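Local coordinates for metallo-beta-lactamase (Chryseobacterium indologenes, PDB 3L6N), which hydrolyses the beta-lactam ring of penicillins, cephalosporins and carbapenems with the help of zinc, conferring resistance to these antibiotics, at residues L135-G138 with H139-N143; N175-Q178 with W179-I183. All coordinates share one frame; numbering follows the deposited sequence.

How the contacts relate
Strand 128-133 leads into the loop of contact 1, where residues 135-138 turn back on 139-143 and deliver a zinc ligand before strand 145-148 begins. Some thirty residues on, past strand 153-157, contact 2 forms the turn that starts helix 179-189. The two follow one another in series, neither enclosing the other, yet their centres are only about 8 Å apart. Glu-137 O lies 2.6 Å from Thr-182 OG1 and Gly-138 O 2.8 Å from Asn-175 N, both probable hydrogen bonds, while Gly-138 CA packs on the Trp-179 ring. Helix 179-189 and the turn before it are thus tied to the zinc-binding loop.

Contact 1 of 2, residues L135-G138 with H139-N143; sequences LGEG and HTADN. With ZN (zinc ion), chain B.
The loop that supplies His-139 to the zinc site is closed where Gly-138 N donates to Thr-140 O across 3.0 Å. This bond is nearly straight (N-H...O 174°), although the donor sits above the carbonyl plane. Asn-143 lies inside the loop: its CG is held between its own backbone N and carbonyl carbon (chi1 53°), which turns the amide back toward 136-140. There Asn-143 OD1 accepts from Thr-140 N at 3.1 Å, from well above the amide plane, and Asn-143 ND2 makes a weak hydrogen bond to Gly-136 O. A water links Leu-135 N, Gly-136 O and Asn-143 O, bridging the two limbs.

In the metallo-beta-lactamase fold this loop joins strands 128-133 and 145-148 and brings His-139 to the metal. His-139 NE2 binds zinc at 2.0 Å beside a water ligand, and His-76 and His-78 complete the site. Thr-140 OG1 donates a hydrogen bond to Asp-142 OD1 (2.7 Å) on the anti side of the carboxylate, whose OD2 is held by Thr-101. The carboxylate of Glu-137 lies against the methyl of Ala-141, Glu-137 OE1 to Ala-141 CB 3.7 Å, while OE1 is hydrogen-bonded to Asn-175 ND2.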
# COMPACT_ATOMS: atom_id res chain seq x y z
N LEU A 135 -5.81 7.70 -9.70
CA LEU A 135 -7.18 7.73 -10.23
C LEU A 135 -7.93 8.99 -9.80
O LEU A 135 -9.08 9.22 -10.21
CB LEU A 135 -7.96 6.48 -9.80
CG LEU A 135 -7.40 5.12 -10.22
CD1 LEU A 135 -8.05 4.00 -9.41
CD2 LEU A 135 -7.56 4.90 -11.72
N GLY A 136 -7.28 9.79 -8.96
CA GLY A 136 -7.95 10.93 -8.35
C GLY A 136 -7.79 10.97 -6.85
O GLY A 136 -7.30 10.01 -6.24
N GLU A 137 -8.20 12.08 -6.25
CA GLU A 137 -8.10 12.29 -4.81
C GLU A 137 -9.17 11.52 -4.05
O GLU A 137 -10.25 11.25 -4.58
CB GLU A 137 -8.19 13.78 -4.50
CG GLU A 137 -7.18 14.60 -5.29
CD GLU A 137 -7.03 16.04 -4.81
OE1 GLU A 137 -7.58 16.38 -3.75
OE2 GLU A 137 -6.35 16.81 -5.51
N GLY A 138 -8.87 11.19 -2.80
CA GLY A 138 -9.83 10.48 -1.98
C GLY A 138 -9.49 10.52 -0.52
O GLY A 138 -9.69 11.53 0.16
N HIS A 139 -8.94 9.41 -0.03
CA HIS A 139 -8.43 9.33 1.33
C HIS A 139 -7.40 10.44 1.58
O HIS A 139 -7.39 11.04 2.65
CB HIS A 139 -7.81 7.95 1.57
CG HIS A 139 -6.95 7.87 2.79
ND1 HIS A 139 -7.46 7.86 4.07
CD2 HIS A 139 -5.60 7.83 2.93
CE1 HIS A 139 -6.47 7.80 4.94
NE2 HIS A 139 -5.33 7.78 4.27
N THR A 140 -6.52 10.67 0.60
CA THR A 140 -5.65 11.84 0.57
C THR A 140 -5.58 12.37 -0.87
O THR A 140 -6.13 11.76 -1.79
CB THR A 140 -4.22 11.48 0.99
OG1 THR A 140 -3.76 10.39 0.19
CG2 THR A 140 -4.16 11.11 2.48
N ALA A 141 -4.88 13.49 -1.06
CA ALA A 141 -4.74 14.06 -2.40
C ALA A 141 -3.76 13.26 -3.25
O ALA A 141 -3.78 13.36 -4.49
CB ALA A 141 -4.30 15.53 -2.31
N ASP A 142 -2.89 12.49 -2.60
CA ASP A 142 -1.79 11.79 -3.28
C ASP A 142 -1.98 10.28 -3.40
O ASP A 142 -1.11 9.58 -3.93
CB ASP A 142 -0.44 12.10 -2.60
CG ASP A 142 -0.35 11.55 -1.17
OD1 ASP A 142 -1.37 11.55 -0.45
OD2 ASP A 142 0.76 11.13 -0.76
N ASN A 143 -3.08 9.76 -2.88
CA ASN A 143 -3.24 8.30 -2.87
C ASN A 143 -3.20 7.68 -4.27
O ASN A 143 -3.81 8.20 -5.21
CB ASN A 143 -4.45 7.81 -2.05
CG ASN A 143 -5.78 8.46 -2.42
OD1 ASN A 143 -6.70 8.47 -1.60
ND2 ASN A 143 -5.93 8.97 -3.65
ZN ZN B . -3.46 7.53 4.93
O HOH W 1 -5.91 7.62 -6.91
O HOH W 2 -3.24 5.97 6.01

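Contact 2 of 2, residues N175-Q178 with W179-I183; sequences NVEQ and WPKTI
The indole of Trp-179 meets Val-176 at its edge, near the ring plane, where Val-176 CG1 comes within 4.3 Å of Trp-179 CE3. Further neighbours come from elsewhere in the chain: the ring touches His-139, a zinc ligand, and Leu-216, and NE1 is hydrogen-bonded to Leu-159 O. With CG anti to the backbone N (chi1 -160°), the ring is carried away from the preceding turn. The pyrrolidine ring of Pro-180 instead rests on that turn, with Pro-180 CD 3.1 Å from Val-176 O; as the second residue of the helix it needs no N-H to donate.

Asn-175 forms an Asx motif at this helix start. Asn-175 OD1 accepts from Gln-178 N at 3.1 Å, from above the amide plane, while its backbone O accepts from Trp-179 N in a bent hydrogen bond (N-H...O 133°). The straighter bond from Thr-182 N to Gln-178 O, 2.9 Å, carries the helical pattern onward.

On the exposed side the Glu-177 chain bends at chi2 (-91°), and Glu-177 OE1 takes a 2.7 Å hydrogen bond from Gln-178 NE2 on the syn side of the carboxylate. Lys-181 runs obliquely past both side chains. Lys-181 CE lies 3.5 Å from Glu-177 OE2, whereas NZ stays beyond salt-bridge distance, so any attraction between the charges is probably modest. A water donates to both Gln-178 OE1 and Thr-182 OG1.

This first turn of helix 179-189 lies between helix 208-217, which Pro-180 and Ile-183 meet at Leu-213, and the zinc-binding loop that follows strand 128-133, where Thr-182 OG1 is hydrogen-bonded to Glu-137 O.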
# COMPACT_ATOMS: atom_id res chain seq x y z
N ASN A 175 -10.23 14.26 0.54
CA ASN A 175 -11.09 15.02 -0.35
C ASN A 175 -12.37 14.23 -0.48
O ASN A 175 -12.50 13.41 -1.39
CB ASN A 175 -10.40 15.22 -1.71
CG ASN A 175 -11.17 16.15 -2.63
OD1 ASN A 175 -12.38 16.33 -2.48
ND2 ASN A 175 -10.47 16.74 -3.60
N VAL A 176 -13.32 14.45 0.44
CA VAL A 176 -14.53 13.62 0.48
C VAL A 176 -15.46 13.85 -0.71
O VAL A 176 -16.15 12.92 -1.13
CB VAL A 176 -15.31 13.69 1.84
CG1 VAL A 176 -14.46 13.13 2.99
CG2 VAL A 176 -15.78 15.10 2.14
N GLU A 177 -15.45 15.05 -1.28
CA GLU A 177 -16.24 15.35 -2.48
C GLU A 177 -15.74 14.55 -3.70
O GLU A 177 -16.55 14.03 -4.48
CB GLU A 177 -16.25 16.86 -2.76
CG GLU A 177 -17.17 17.31 -3.90
CD GLU A 177 -16.47 17.36 -5.26
OE1 GLU A 177 -15.22 17.37 -5.31
OE2 GLU A 177 -17.19 17.41 -6.29
N GLN A 178 -14.42 14.43 -3.85
CA GLN A 178 -13.84 13.70 -4.98
C GLN A 178 -13.78 12.18 -4.78
O GLN A 178 -13.77 11.43 -5.75
CB GLN A 178 -12.43 14.21 -5.28
CG GLN A 178 -12.38 15.54 -6.01
CD GLN A 178 -13.11 15.49 -7.34
OE1 GLN A 178 -12.85 14.63 -8.18
NE2 GLN A 178 -14.03 16.43 -7.53
N TRP A 179 -13.75 11.76 -3.52
CA TRP A 179 -13.52 10.35 -3.17
C TRP A 179 -14.47 9.36 -3.91
O TRP A 179 -13.97 8.42 -4.53
CB TRP A 179 -13.59 10.20 -1.65
CG TRP A 179 -12.95 8.97 -1.08
CD1 TRP A 179 -12.66 7.79 -1.73
CD2 TRP A 179 -12.54 8.79 0.28
NE1 TRP A 179 -12.09 6.90 -0.85
CE2 TRP A 179 -12.02 7.48 0.39
CE3 TRP A 179 -12.58 9.60 1.42
CZ2 TRP A 179 -11.52 6.97 1.59
CZ3 TRP A 179 -12.09 9.09 2.62
CH2 TRP A 179 -11.56 7.78 2.69
N PRO A 180 -15.80 9.59 -3.88
CA PRO A 180 -16.68 8.63 -4.57
C PRO A 180 -16.47 8.63 -6.09
O PRO A 180 -16.61 7.58 -6.73
CB PRO A 180 -18.09 9.12 -4.23
CG PRO A 180 -17.93 10.55 -3.89
CD PRO A 180 -16.59 10.65 -3.22
N LYS A 181 -16.12 9.78 -6.65
CA LYS A 181 -15.81 9.89 -8.07
C LYS A 181 -14.56 9.08 -8.39
O LYS A 181 -14.53 8.37 -9.39
CB LYS A 181 -15.64 11.36 -8.49
CG LYS A 181 -16.88 12.21 -8.24
CD LYS A 181 -16.55 13.68 -8.20
CE LYS A 181 -17.81 14.53 -8.26
NZ LYS A 181 -18.31 14.63 -9.66
N THR A 182 -13.55 9.18 -7.53
CA THR A 182 -12.34 8.39 -7.70
C THR A 182 -12.64 6.89 -7.59
O THR A 182 -12.14 6.11 -8.38
CB THR A 182 -11.27 8.82 -6.69
OG1 THR A 182 -10.97 10.20 -6.89
CG2 THR A 182 -9.98 8.01 -6.89
N ILE A 183 -13.46 6.52 -6.61
CA ILE A 183 -13.87 5.11 -6.43
C ILE A 183 -14.66 4.58 -7.63
O ILE A 183 -14.46 3.44 -8.06
CB ILE A 183 -14.66 4.90 -5.10
CG1 ILE A 183 -13.70 4.94 -3.91
CG2 ILE A 183 -15.44 3.56 -5.11
CD1 ILE A 183 -12.76 3.74 -3.81
O HOH W 3 -11.77 11.82 -8.93